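Local coordinates for glucose-binding protein (Thermus thermophilus HB27, PDB 2B3B) that probably serves as the solute-binding component of a sugar uptake system, and is seen here with glucose held in its binding site, at residues A[64-69]-A[346-351]; A[116-121]-A[275-280]; A[3-8]-A[31-36]; A[300-305]-A[316-321]. One frame throughout, in Å; residues are numbered along the deposited sequence.

Contact 1 (A[64-69]-A[346-351]). With GLC (alpha-D-glucopyranose), chain G.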
loop_
_atom_site.group_PDB
_atom_site.type_symbol
_atom_site.label_atom_id
_atom_site.label_comp_id
_atom_site.label_asym_id
_atom_site.label_seq_id
_atom_site.Cartn_x
_atom_site.Cartn_y
_atom_site.Cartn_z
ATOM N N GLN A 64 -4.861 9.176 -8.609
ATOM C CA GLN A 64 -4.044 8.422 -7.678
ATOM C C GLN A 64 -3.496 7.188 -8.386
ATOM O O GLN A 64 -4.229 6.467 -9.047
ATOM C CB GLN A 64 -4.892 7.981 -6.493
ATOM C CG GLN A 64 -4.138 7.288 -5.399
ATOM C CD GLN A 64 -5.035 6.745 -4.280
ATOM O OE1 GLN A 64 -6.210 7.060 -4.192
ATOM N NE2 GLN A 64 -4.460 5.917 -3.431
ATOM N N VAL A 65 -2.201 6.953 -8.235
ATOM C CA VAL A 65 -1.564 5.841 -8.900
ATOM C C VAL A 65 -0.310 5.502 -8.142
ATOM O O VAL A 65 0.387 6.378 -7.627
ATOM C CB VAL A 65 -1.275 6.172 -10.401
ATOM C CG1 VAL A 65 -0.369 7.408 -10.550
ATOM C CG2 VAL A 65 -0.670 4.944 -11.137
ATOM N N HIS A 66 -0.025 4.209 -8.057
ATOM C CA HIS A 66 1.120 3.734 -7.355
ATOM C C HIS A 66 2.385 3.919 -8.181
ATOM O O HIS A 66 2.426 3.567 -9.370
ATOM C CB HIS A 66 0.965 2.247 -6.976
ATOM C CG HIS A 66 -0.027 2.006 -5.880
ATOM N ND1 HIS A 66 -1.073 1.117 -5.988
ATOM C CD2 HIS A 66 -0.137 2.569 -4.661
ATOM C CE1 HIS A 66 -1.770 1.122 -4.868
ATOM N NE2 HIS A 66 -1.210 1.981 -4.036
ATOM N N ALA A 67 3.420 4.434 -7.530
ATOM C CA ALA A 67 4.730 4.498 -8.126
ATOM C C ALA A 67 5.246 3.082 -8.387
ATOM O O ALA A 67 5.119 2.181 -7.518
ATOM C CB ALA A 67 5.710 5.244 -7.202
ATOM N N GLY A 68 5.850 2.896 -9.559
ATOM C CA GLY A 68 6.465 1.630 -9.925
ATOM C C GLY A 68 5.797 1.003 -11.125
ATOM O O GLY A 68 5.317 1.700 -12.011
ATOM N N MET A 69 5.729 -0.333 -11.138
ATOM C CA MET A 69 5.222 -1.050 -12.298
ATOM C C MET A 69 3.756 -0.834 -12.587
ATOM O O MET A 69 3.345 -0.932 -13.734
ATOM C CB MET A 69 5.497 -2.551 -12.156
ATOM C CG MET A 69 6.941 -2.908 -12.281
ATOM S SD MET A 69 7.626 -2.254 -13.830
ATOM C CE MET A 69 9.350 -2.516 -13.490
ATOM N N LEU A 346 3.925 -5.823 -3.835
ATOM C CA LEU A 346 3.195 -6.358 -4.963
ATOM C C LEU A 346 1.773 -5.812 -4.986
ATOM O O LEU A 346 1.280 -5.347 -6.020
ATOM C CB LEU A 346 3.111 -7.904 -4.860
ATOM C CG LEU A 346 1.960 -8.592 -5.604
ATOM C CD1 LEU A 346 2.131 -8.459 -7.103
ATOM C CD2 LEU A 346 1.907 -10.101 -5.238
ATOM N N VAL A 347 1.094 -5.909 -3.845
ATOM C CA VAL A 347 -0.327 -5.626 -3.801
ATOM C C VAL A 347 -0.590 -4.144 -4.047
ATOM O O VAL A 347 -1.656 -3.781 -4.588
ATOM C CB VAL A 347 -0.971 -6.122 -2.481
ATOM C CG1 VAL A 347 -2.438 -5.726 -2.408
ATOM C CG2 VAL A 347 -0.857 -7.659 -2.432
ATOM N N HIS A 348 0.409 -3.323 -3.738
ATOM C CA HIS A 348 0.291 -1.875 -3.879
ATOM C C HIS A 348 1.238 -1.282 -4.946
ATOM O O HIS A 348 1.707 -0.143 -4.804
ATOM C CB HIS A 348 0.423 -1.221 -2.520
ATOM C CG HIS A 348 -0.514 -1.812 -1.508
ATOM N ND1 HIS A 348 -1.867 -1.505 -1.461
ATOM C CD2 HIS A 348 -0.309 -2.769 -0.575
ATOM C CE1 HIS A 348 -2.434 -2.220 -0.505
ATOM N NE2 HIS A 348 -1.518 -3.016 0.031
ATOM N N GLY A 349 1.502 -2.092 -5.979
ATOM C CA GLY A 349 1.892 -1.593 -7.293
ATOM C C GLY A 349 3.345 -1.280 -7.583
ATOM O O GLY A 349 3.666 -0.829 -8.692
ATOM N N ALA A 350 4.240 -1.537 -6.634
ATOM C CA ALA A 350 5.618 -1.148 -6.849
ATOM C C ALA A 350 6.351 -2.121 -7.813
ATOM O O ALA A 350 7.068 -1.663 -8.717
ATOM C CB ALA A 350 6.354 -0.979 -5.543
ATOM N N VAL A 351 6.124 -3.434 -7.658
ATOM C CA VAL A 351 7.041 -4.432 -8.233
ATOM C C VAL A 351 6.546 -5.197 -9.467
ATOM O O VAL A 351 7.364 -5.734 -10.226
ATOM C CB VAL A 351 7.570 -5.447 -7.176
ATOM C CG1 VAL A 351 8.391 -4.736 -6.109
ATOM C CG2 VAL A 351 6.443 -6.297 -6.563
HETATM C C1 GLC G . -3.707 1.659 -1.360
HETATM C C2 GLC G . -3.060 3.078 -1.187
HETATM C C3 GLC G . -3.327 3.786 0.149
HETATM C C4 GLC G . -4.675 3.363 0.740
HETATM C C5 GLC G . -4.748 1.832 0.883
HETATM C C6 GLC G . -6.078 1.283 1.426
HETATM O O1 GLC G . -2.877 0.663 -1.830
HETATM O O2 GLC G . -1.700 3.183 -1.642
HETATM O O3 GLC G . -3.363 5.184 -0.095
HETATM O O4 GLC G . -4.855 3.959 2.014
HETATM O O5 GLC G . -4.534 1.135 -0.333
HETATM O O6 GLC G . -7.140 1.629 0.586
HETATM O O HOH W 1 3.794 1.776 -5.009
#
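His66 and His348 both carry CG opposite their carbonyl carbon (chi1 -72° and -52°), which sends the two rings to the same end of the bound glucose. His66 donates from NE2 to O2 of the sugar over 2.7 Å at 154°, with a weak second bond to O1. ND1 of His348 faces O1 too, at a separation so short that its detail is doubtful. The rings themselves meet obliquely; what lies over the His66 face belongs to the rest of His348. Its CB makes a CH-pi contact 4.1 Å from the ring centroid, and His348 O sits 3.0 Å from His66 CG. Glu70 bonds His66 ND1 and His171 bonds His348 NE2, so each ring has a partner at its second nitrogen as well, which limits its rotation. Further along, a water donates to Ala67 O (2.9 Å) and to His348 O (2.8 Å), and Met69 N donates to Ala350 O over 3.1 Å. Gly349 brings its bare CA to 4.0 Å from His66 CB. Strand 62-66 lies between strands 2-7 and 272-280, while the loop 346-351, bridging strand 341-344 and helix 354-370, rests Leu346, Val347 and Val351 on helix 166-191.

Contact 2 (A[116-121]-A[275-280]). With GLC (alpha-D-glucopyranose), chain G.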
loop_
_atom_site.group_PDB
_atom_site.type_symbol
_atom_site.label_atom_id
_atom_site.label_comp_id
_atom_site.label_asym_id
_atom_site.label_seq_id
_atom_site.Cartn_x
_atom_site.Cartn_y
_atom_site.Cartn_z
ATOM N N VAL A 116 3.363 11.552 -3.225
ATOM C CA VAL A 116 2.837 12.375 -2.145
ATOM C C VAL A 116 3.226 11.811 -0.800
ATOM O O VAL A 116 3.214 12.511 0.219
ATOM C CB VAL A 116 1.316 12.613 -2.293
ATOM C CG1 VAL A 116 0.530 11.339 -2.170
ATOM C CG2 VAL A 116 0.816 13.634 -1.232
ATOM N N ASN A 117 3.615 10.536 -0.791
ATOM C CA ASN A 117 3.804 9.828 0.441
ATOM C C ASN A 117 4.626 8.571 0.252
ATOM O O ASN A 117 4.988 8.212 -0.872
ATOM C CB ASN A 117 2.434 9.482 1.066
ATOM C CG ASN A 117 1.673 8.372 0.321
ATOM O OD1 ASN A 117 2.195 7.734 -0.585
ATOM N ND2 ASN A 117 0.420 8.142 0.722
ATOM N N ILE A 118 4.928 7.943 1.374
ATOM C CA ILE A 118 5.430 6.567 1.435
ATOM C C ILE A 118 4.544 5.834 2.466
ATOM O O ILE A 118 4.415 6.292 3.607
ATOM C CB ILE A 118 6.886 6.486 1.927
ATOM C CG1 ILE A 118 7.838 7.316 1.025
ATOM C CG2 ILE A 118 7.341 5.025 2.043
ATOM C CD1 ILE A 118 8.090 6.674 -0.333
ATOM N N HIS A 119 3.924 4.718 2.058
ATOM C CA HIS A 119 3.298 3.778 3.000
ATOM C C HIS A 119 4.173 2.544 3.132
ATOM O O HIS A 119 4.919 2.187 2.233
ATOM C CB HIS A 119 1.896 3.324 2.557
ATOM C CG HIS A 119 0.775 4.225 2.975
ATOM N ND1 HIS A 119 0.426 4.423 4.292
ATOM C CD2 HIS A 119 -0.113 4.936 2.238
ATOM C CE1 HIS A 119 -0.606 5.245 4.347
ATOM N NE2 HIS A 119 -0.954 5.567 3.116
ATOM N N ARG A 120 4.041 1.872 4.262
ATOM C CA ARG A 120 4.699 0.600 4.517
ATOM C C ARG A 120 3.623 -0.471 4.572
ATOM O O ARG A 120 2.581 -0.257 5.196
ATOM C CB ARG A 120 5.403 0.652 5.851
ATOM C CG ARG A 120 6.222 -0.572 6.178
ATOM C CD ARG A 120 6.964 -0.362 7.444
ATOM N NE ARG A 120 7.891 -1.451 7.722
ATOM C CZ ARG A 120 8.749 -1.471 8.738
ATOM N NH1 ARG A 120 8.811 -0.463 9.583
ATOM N NH2 ARG A 120 9.570 -2.497 8.902
ATOM N N SER A 121 3.897 -1.604 3.927
ATOM C CA SER A 121 2.978 -2.710 3.823
ATOM C C SER A 121 3.111 -3.640 5.035
ATOM O O SER A 121 2.096 -4.071 5.592
ATOM C CB SER A 121 3.239 -3.499 2.528
ATOM O OG SER A 121 2.472 -4.695 2.477
ATOM N N MET A 275 7.795 -1.043 0.805
ATOM C CA MET A 275 7.197 0.278 0.590
ATOM C C MET A 275 6.225 0.249 -0.544
ATOM O O MET A 275 6.237 -0.674 -1.371
ATOM C CB MET A 275 8.270 1.357 0.316
ATOM C CG MET A 275 9.142 1.117 -0.899
ATOM S SD MET A 275 8.475 1.627 -2.488
ATOM C CE MET A 275 8.366 3.411 -2.317
ATOM N N LEU A 276 5.416 1.297 -0.570
ATOM C CA LEU A 276 4.623 1.706 -1.716
ATOM C C LEU A 276 4.470 3.220 -1.653
ATOM O O LEU A 276 4.724 3.823 -0.637
ATOM C CB LEU A 276 3.233 1.038 -1.716
ATOM C CG LEU A 276 2.431 1.307 -0.430
ATOM C CD1 LEU A 276 1.116 1.942 -0.764
ATOM C CD2 LEU A 276 2.270 0.066 0.485
ATOM N N SER A 277 4.015 3.820 -2.734
ATOM C CA SER A 277 3.886 5.267 -2.806
ATOM C C SER A 277 2.675 5.661 -3.647
ATOM O O SER A 277 2.517 5.235 -4.817
ATOM C CB SER A 277 5.181 5.876 -3.367
ATOM O OG SER A 277 5.131 7.283 -3.374
ATOM N N ASP A 278 1.811 6.463 -3.038
ATOM C CA ASP A 278 0.736 7.127 -3.759
ATOM C C ASP A 278 1.292 8.354 -4.492
ATOM O O ASP A 278 2.019 9.158 -3.906
ATOM C CB ASP A 278 -0.355 7.553 -2.796
ATOM C CG ASP A 278 -1.042 6.366 -2.117
ATOM O OD1 ASP A 278 -1.475 5.435 -2.839
ATOM O OD2 ASP A 278 -1.154 6.388 -0.868
ATOM N N SER A 279 0.929 8.494 -5.760
ATOM C CA SER A 279 1.457 9.542 -6.607
ATOM C C SER A 279 0.360 10.018 -7.543
ATOM O O SER A 279 -0.687 9.359 -7.703
ATOM C CB SER A 279 2.706 9.027 -7.349
ATOM O OG SER A 279 2.380 8.195 -8.439
ATOM N N PHE A 280 0.584 11.188 -8.129
ATOM C CA PHE A 280 -0.323 11.784 -9.086
ATOM C C PHE A 280 0.443 12.196 -10.342
ATOM O O PHE A 280 1.520 12.767 -10.255
ATOM C CB PHE A 280 -0.985 13.019 -8.478
ATOM C CG PHE A 280 -2.069 12.690 -7.494
ATOM C CD1 PHE A 280 -3.348 12.424 -7.937
ATOM C CD2 PHE A 280 -1.793 12.630 -6.148
ATOM C CE1 PHE A 280 -4.365 12.090 -7.035
ATOM C CE2 PHE A 280 -2.797 12.310 -5.217
ATOM C CZ PHE A 280 -4.095 12.021 -5.681
HETATM C C1 GLC G . -3.707 1.659 -1.360
HETATM C C2 GLC G . -3.060 3.078 -1.187
HETATM C C3 GLC G . -3.327 3.786 0.149
HETATM C C4 GLC G . -4.675 3.363 0.740
HETATM C C5 GLC G . -4.748 1.832 0.883
HETATM C C6 GLC G . -6.078 1.283 1.426
HETATM O O1 GLC G . -2.877 0.663 -1.830
HETATM O O2 GLC G . -1.700 3.183 -1.642
HETATM O O3 GLC G . -3.363 5.184 -0.095
HETATM O O4 GLC G . -4.855 3.959 2.014
HETATM O O5 GLC G . -4.534 1.135 -0.333
HETATM O O6 GLC G . -7.140 1.629 0.586
#
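Asn117 and Asp278 make the tightest part of this contact. The amide reads both ends of the aspartate: OD1 accepts from the backbone N of Asp278 at 2.8 Å, and ND2 donates to the anti lone pair of Asp278 OD2, also at 2.8 Å and nearly straight (167°). Asn117 gets there with CG between its backbone N and carbonyl carbon (chi1 72°), which brings the amide up to Asp278. The carboxylate is thus fixed while it takes two sugar hydroxyls, O2 on OD1 and O3 on OD2, each at 2.6 Å; Gln64 adds a further bond to OD1. At the rim of the His119 ring, CD2 comes 3.6 Å from Asp278 OD2, while ND1 and NE2 turn to Asp243 and Lys312. Ser277 OG donates to Asn117 O (2.7 Å), and His119 and Leu276 exchange two backbone bonds as an antiparallel hydrogen-bonded pair.

Nothing here faces solvent; the looser side is the Arg120 end. Arg120 and Met275 form a non-hydrogen-bonded pair, and the arginine leaves for Asp336 and Val272 O. Ser121 CB only grazes Leu276 CD2, at 4.2 Å. Ile118 CD1 meets Met275 CE at 3.8 Å beside Leu101, a purely apolar touch. From here the chain runs on from strand 119-120 into strand 123-126 of the second sheet, and enters 272-280 after strand 262-265 of that sheet, as in the hinge crossings of two-domain solute-binding proteins; a carboxylate shared by adjacent hydroxyls is typical of their sugar sites.

Contact 3 (A[3-8]-A[31-36]). With GLC (alpha-D-glucopyranose), chain G.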
loop_
_atom_site.group_PDB
_atom_site.type_symbol
_atom_site.label_atom_id
_atom_site.label_comp_id
_atom_site.label_asym_id
_atom_site.label_seq_id
_atom_site.Cartn_x
_atom_site.Cartn_y
_atom_site.Cartn_z
ATOM N N LEU A 3 -11.163 21.411 -11.304
ATOM C CA LEU A 3 -10.125 20.395 -11.151
ATOM C C LEU A 3 -10.781 19.099 -10.650
ATOM O O LEU A 3 -11.413 19.099 -9.614
ATOM C CB LEU A 3 -9.073 20.858 -10.151
ATOM C CG LEU A 3 -8.007 19.807 -9.786
ATOM C CD1 LEU A 3 -7.157 19.479 -11.001
ATOM C CD2 LEU A 3 -7.142 20.252 -8.628
ATOM N N GLU A 4 -10.632 18.012 -11.396
ATOM C CA GLU A 4 -11.214 16.721 -10.994
ATOM C C GLU A 4 -10.099 15.784 -10.575
ATOM O O GLU A 4 -9.232 15.454 -11.377
ATOM C CB GLU A 4 -11.995 16.098 -12.139
ATOM C CG GLU A 4 -12.803 14.881 -11.721
ATOM C CD GLU A 4 -13.337 14.150 -12.906
ATOM O OE1 GLU A 4 -12.696 14.271 -13.989
ATOM O OE2 GLU A 4 -14.396 13.476 -12.771
ATOM N N ILE A 5 -10.120 15.396 -9.309
ATOM C CA ILE A 5 -9.084 14.563 -8.715
ATOM C C ILE A 5 -9.695 13.183 -8.467
ATOM O O ILE A 5 -10.682 13.057 -7.740
ATOM C CB ILE A 5 -8.624 15.106 -7.372
ATOM C CG1 ILE A 5 -8.003 16.508 -7.520
ATOM C CG2 ILE A 5 -7.599 14.184 -6.714
ATOM C CD1 ILE A 5 -8.032 17.268 -6.234
ATOM N N PHE A 6 -9.075 12.175 -9.061
ATOM C CA PHE A 6 -9.569 10.810 -9.007
ATOM C C PHE A 6 -8.704 10.019 -8.015
ATOM O O PHE A 6 -7.478 10.095 -8.036
ATOM C CB PHE A 6 -9.513 10.258 -10.428
ATOM C CG PHE A 6 -10.172 8.901 -10.615
ATOM C CD1 PHE A 6 -11.436 8.804 -11.193
ATOM C CD2 PHE A 6 -9.491 7.740 -10.293
ATOM C CE1 PHE A 6 -12.043 7.574 -11.392
ATOM C CE2 PHE A 6 -10.078 6.496 -10.526
ATOM C CZ PHE A 6 -11.365 6.423 -11.056
ATOM N N SER A 7 -9.347 9.289 -7.112
ATOM C CA SER A 7 -8.645 8.521 -6.100
ATOM C C SER A 7 -9.593 7.487 -5.479
ATOM O O SER A 7 -10.779 7.430 -5.812
ATOM C CB SER A 7 -8.117 9.445 -4.994
ATOM O OG SER A 7 -9.121 9.821 -4.069
ATOM N N TRP A 8 -9.063 6.685 -4.572
ATOM C CA TRP A 8 -9.925 5.813 -3.795
ATOM C C TRP A 8 -9.970 6.219 -2.336
ATOM O O TRP A 8 -10.295 5.425 -1.455
ATOM C CB TRP A 8 -9.553 4.347 -4.005
ATOM C CG TRP A 8 -8.202 3.850 -3.643
ATOM C CD1 TRP A 8 -7.837 3.274 -2.468
ATOM C CD2 TRP A 8 -7.080 3.720 -4.520
ATOM N NE1 TRP A 8 -6.534 2.824 -2.534
ATOM C CE2 TRP A 8 -6.048 3.072 -3.793
ATOM C CE3 TRP A 8 -6.852 4.065 -5.858
ATOM C CZ2 TRP A 8 -4.789 2.795 -4.352
ATOM C CZ3 TRP A 8 -5.586 3.789 -6.419
ATOM C CH2 TRP A 8 -4.580 3.176 -5.660
ATOM N N VAL A 31 -11.018 27.887 -8.432
ATOM C CA VAL A 31 -11.185 26.510 -8.934
ATOM C C VAL A 31 -12.210 25.721 -8.103
ATOM O O VAL A 31 -12.087 25.625 -6.879
ATOM C CB VAL A 31 -9.835 25.732 -8.929
ATOM C CG1 VAL A 31 -10.008 24.340 -9.558
ATOM C CG2 VAL A 31 -8.772 26.488 -9.660
ATOM N N GLU A 32 -13.214 25.154 -8.769
ATOM C CA GLU A 32 -14.124 24.226 -8.104
ATOM C C GLU A 32 -13.512 22.835 -8.229
ATOM O O GLU A 32 -13.311 22.335 -9.331
ATOM C CB GLU A 32 -15.514 24.238 -8.731
ATOM C CG GLU A 32 -16.187 25.612 -8.717
ATOM C CD GLU A 32 -17.610 25.591 -9.308
ATOM O OE1 GLU A 32 -18.239 24.485 -9.331
ATOM O OE2 GLU A 32 -18.091 26.689 -9.726
ATOM N N VAL A 33 -13.188 22.248 -7.088
ATOM C CA VAL A 33 -12.508 20.961 -7.026
ATOM C C VAL A 33 -13.535 19.827 -6.929
ATOM O O VAL A 33 -14.359 19.823 -6.018
ATOM C CB VAL A 33 -11.567 20.929 -5.815
ATOM C CG1 VAL A 33 -10.798 19.610 -5.741
ATOM C CG2 VAL A 33 -10.607 22.094 -5.882
ATOM N N ILE A 34 -13.491 18.897 -7.884
ATOM C CA ILE A 34 -14.372 17.736 -7.892
ATOM C C ILE A 34 -13.580 16.588 -7.266
ATOM O O ILE A 34 -12.563 16.163 -7.804
ATOM C CB ILE A 34 -14.870 17.355 -9.306
ATOM C CG1 ILE A 34 -15.635 18.516 -9.946
ATOM C CG2 ILE A 34 -15.785 16.132 -9.251
ATOM C CD1 ILE A 34 -14.785 19.383 -10.774
ATOM N N ASN A 35 -14.037 16.137 -6.104
ATOM C CA ASN A 35 -13.401 15.040 -5.391
ATOM C C ASN A 35 -14.020 13.728 -5.880
ATOM O O ASN A 35 -15.001 13.239 -5.323
ATOM C CB ASN A 35 -13.545 15.220 -3.877
ATOM C CG ASN A 35 -12.764 14.155 -3.081
ATOM O OD1 ASN A 35 -12.187 13.240 -3.663
ATOM N ND2 ASN A 35 -12.717 14.303 -1.758
ATOM N N ALA A 36 -13.449 13.183 -6.948
ATOM C CA ALA A 36 -13.994 11.994 -7.617
ATOM C C ALA A 36 -13.394 10.703 -7.045
ATOM O O ALA A 36 -12.483 10.123 -7.608
ATOM C CB ALA A 36 -13.743 12.091 -9.101
HETATM C C1 GLC G . -3.707 1.659 -1.360
HETATM C C2 GLC G . -3.060 3.078 -1.187
HETATM C C3 GLC G . -3.327 3.786 0.149
HETATM C C4 GLC G . -4.675 3.363 0.740
HETATM C C5 GLC G . -4.748 1.832 0.883
HETATM C C6 GLC G . -6.078 1.283 1.426
HETATM O O1 GLC G . -2.877 0.663 -1.830
HETATM O O2 GLC G . -1.700 3.183 -1.642
HETATM O O3 GLC G . -3.363 5.184 -0.095
HETATM O O4 GLC G . -4.855 3.959 2.014
HETATM O O5 GLC G . -4.534 1.135 -0.333
HETATM O O6 GLC G . -7.140 1.629 0.586
HETATM O O HOH W 2 -10.414 11.869 -5.176
#
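Leu3, Ile5 and Ser7 zip strand 3-7 to strand 32-36 through a parallel ladder of five backbone bonds. Leu3 N begins it on Glu32 O; Ile34 N then gives the shortest rung, 2.7 Å to Leu3 O, and Ile5 N answers at 3.0 Å to Ile34 O. Ala36 N to Ile5 O continues it, and Ser7 N to Ala36 O, at 3.3 Å, is the longest rung.

Side chains pack on both faces of the ladder. On one, Ile5 CD1 lies 3.7 Å from Val33 CG1, and Leu3 CB is as close to Val31 CG1. On the other, Glu4, extended with CG opposite its backbone N (chi1 -171°), runs CG past Ala36 CB at 3.9 Å and ends in a salt bridge to Arg53. A water near the end of the ladder donates to Ile5 O and Asn35 OD1 and accepts from Ser7 OG, whose stronger partner is Trp9 N.

Farther out, helices 15-27 and 289-299 cover the Leu3 and Ile5 face, and helix 44-55 covers Phe6. The strands belong to a beta-alpha-beta unit with helix 15-27 as the crossover. Just beyond the ladder, Trp8 turns its ring edge to the sugar, NE1 3.3 Å from C1, with a weak bond to O5. The chemistry is thus mostly backbone and apolar, with polar side chains at the margins, consistent with a structural strand pair whose end leads straight into Trp8 and Trp9 at the sugar.

Contact 4 (A[300-305]-A[316-321])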
loop_
_atom_site.group_PDB
_atom_site.type_symbol
_atom_site.label_atom_id
_atom_site.label_comp_id
_atom_site.label_asym_id
_atom_site.label_seq_id
_atom_site.Cartn_x
_atom_site.Cartn_y
_atom_site.Cartn_z
ATOM N N GLY A 300 3.601 17.642 -4.446
ATOM C CA GLY A 300 5.064 17.524 -4.380
ATOM C C GLY A 300 5.781 18.384 -3.344
ATOM O O GLY A 300 6.994 18.230 -3.134
ATOM N N SER A 301 5.041 19.263 -2.664
ATOM C CA SER A 301 5.624 20.271 -1.763
ATOM C C SER A 301 5.636 19.836 -0.318
ATOM O O SER A 301 4.826 18.997 0.107
ATOM C CB SER A 301 4.819 21.581 -1.855
ATOM O OG SER A 301 3.566 21.445 -1.208
ATOM N N LYS A 302 6.509 20.456 0.469
ATOM C CA LYS A 302 6.640 20.117 1.882
ATOM C C LYS A 302 5.416 20.531 2.697
ATOM O O LYS A 302 5.018 19.823 3.632
ATOM C CB LYS A 302 7.899 20.757 2.466
ATOM C CG LYS A 302 8.291 20.210 3.820
ATOM C CD LYS A 302 9.422 21.011 4.432
ATOM C CE LYS A 302 9.380 20.951 5.938
ATOM N NZ LYS A 302 10.710 21.302 6.520
ATOM N N GLU A 303 4.844 21.685 2.351
ATOM C CA GLU A 303 3.614 22.190 2.967
ATOM C C GLU A 303 2.454 21.187 2.773
ATOM O O GLU A 303 1.753 20.828 3.717
ATOM C CB GLU A 303 3.243 23.536 2.335
ATOM C CG GLU A 303 2.201 24.330 3.097
ATOM C CD GLU A 303 1.631 25.507 2.309
ATOM O OE1 GLU A 303 2.054 25.770 1.159
ATOM O OE2 GLU A 303 0.713 26.155 2.844
ATOM N N GLY A 304 2.269 20.751 1.534
ATOM C CA GLY A 304 1.242 19.758 1.198
ATOM C C GLY A 304 1.437 18.431 1.913
ATOM O O GLY A 304 0.538 17.961 2.607
ATOM N N GLN A 305 2.633 17.866 1.797
ATOM C CA GLN A 305 2.922 16.528 2.314
ATOM C C GLN A 305 2.945 16.474 3.834
ATOM O O GLN A 305 2.580 15.444 4.435
ATOM C CB GLN A 305 4.254 16.005 1.735
ATOM C CG GLN A 305 4.226 15.870 0.192
ATOM C CD GLN A 305 5.271 14.913 -0.379
ATOM O OE1 GLN A 305 5.982 14.258 0.357
ATOM N NE2 GLN A 305 5.349 14.844 -1.707
ATOM N N ALA A 316 5.889 11.365 4.588
ATOM C CA ALA A 316 6.179 12.116 3.382
ATOM C C ALA A 316 7.191 11.399 2.489
ATOM O O ALA A 316 8.072 10.706 2.981
ATOM C CB ALA A 316 6.699 13.541 3.733
ATOM N N ALA A 317 7.040 11.550 1.178
ATOM C CA ALA A 317 8.096 11.143 0.234
ATOM C C ALA A 317 9.291 12.148 0.248
ATOM O O ALA A 317 10.449 11.749 0.144
ATOM C CB ALA A 317 7.521 10.995 -1.165
ATOM N N ARG A 318 8.999 13.438 0.418
ATOM C CA ARG A 318 10.052 14.477 0.463
ATOM C C ARG A 318 11.083 14.248 1.558
ATOM O O ARG A 318 10.734 13.995 2.726
ATOM C CB ARG A 318 9.450 15.866 0.673
ATOM C CG ARG A 318 8.712 16.417 -0.505
ATOM C CD ARG A 318 8.320 17.868 -0.221
ATOM N NE ARG A 318 9.511 18.709 -0.160
ATOM C CZ ARG A 318 10.065 19.320 -1.198
ATOM N NH1 ARG A 318 9.523 19.268 -2.393
ATOM N NH2 ARG A 318 11.162 20.042 -1.023
ATOM N N LEU A 319 12.364 14.385 1.195
ATOM C CA LEU A 319 13.437 14.196 2.160
ATOM C C LEU A 319 13.439 15.272 3.240
ATOM O O LEU A 319 13.931 15.032 4.321
ATOM C CB LEU A 319 14.807 14.168 1.468
ATOM C CG LEU A 319 15.019 13.036 0.478
ATOM C CD1 LEU A 319 16.121 13.394 -0.540
ATOM C CD2 LEU A 319 15.330 11.749 1.225
ATOM N N ASP A 320 12.871 16.447 2.960
ATOM C CA ASP A 320 12.946 17.572 3.912
ATOM C C ASP A 320 11.751 17.637 4.877
ATOM O O ASP A 320 11.537 18.660 5.542
ATOM C CB ASP A 320 13.169 18.919 3.180
ATOM C CG ASP A 320 12.021 19.326 2.292
ATOM O OD1 ASP A 320 11.052 18.556 2.149
ATOM O OD2 ASP A 320 12.069 20.447 1.705
ATOM N N SER A 321 10.993 16.533 4.976
ATOM C CA SER A 321 9.805 16.489 5.828
ATOM C C SER A 321 10.151 16.753 7.296
ATOM O O SER A 321 11.174 16.298 7.777
ATOM C CB SER A 321 9.097 15.120 5.689
ATOM O OG SER A 321 8.018 15.009 6.618
#
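Arg318 hydrogen-bonds Gly300 across the contact and forms a salt bridge with Asp320 in its own segment. Its chain bends at chi3 (68°), which swings the guanidinium over the start of the helix: NH1 donates to Gly300 O at 2.8 Å, close to both the carbonyl and the guanidinium planes. The other nitrogens grip Asp320 side-on, NE to OD1 at 2.8 Å and NH2 to OD2 at 2.9 Å, so all three nitrogens are engaged. Lys302, extended, passes obliquely across Asp320 and sends NZ to Asp320 O at 2.9 Å.

Uncharged bonds come from Gln305 and, within 300-305, from Ser301. Gln305 OE1 takes Arg318 N at 3.1 Å, nearly straight at 170°, and a weaker bond from Ala317 N; NE2 goes to Val299 O, which settles which way round the amide sits. Ser301 is the N-cap, its OG accepting from Gly304 N and bonding Leu298 O as well.

Nonpolar contact is slighter: Gln305 CB lies 4.0 Å from Ala316 CB. Arg318 also packs closely on the helix start, CD 3.2 Å from Lys302 N. The loop 316-321, including the type I turn from Arg318 to Ser321, thus folds back on the first turn of helix 302-312 and leads on to helix 328-339, with Trp93 and Ala96 of helix 93-96 against Arg318.

Contacts 1 and 2 are buried near the middle of the chain and share a sheet, since strands 62-66 and 272-280 lie side by side; Val65 O with Ser279 OG, and Ala67 N with Ser277 O, probably bond between them. Contact 3 belongs to the same sheet farther out and is partly buried, while contact 4, at a helix start, lies in no strand but packs on contact 2 through Gln305, Ala316 and Ala317. Chemistry follows place: contacts 1 and 2 offer histidines and a carboxylate to the glucose, contact 3 is mainly a backbone ladder that reaches the sugar through Trp8, and contact 4, away from the ligand, relies on an arginine-aspartate pair and loop-to-helix bonds.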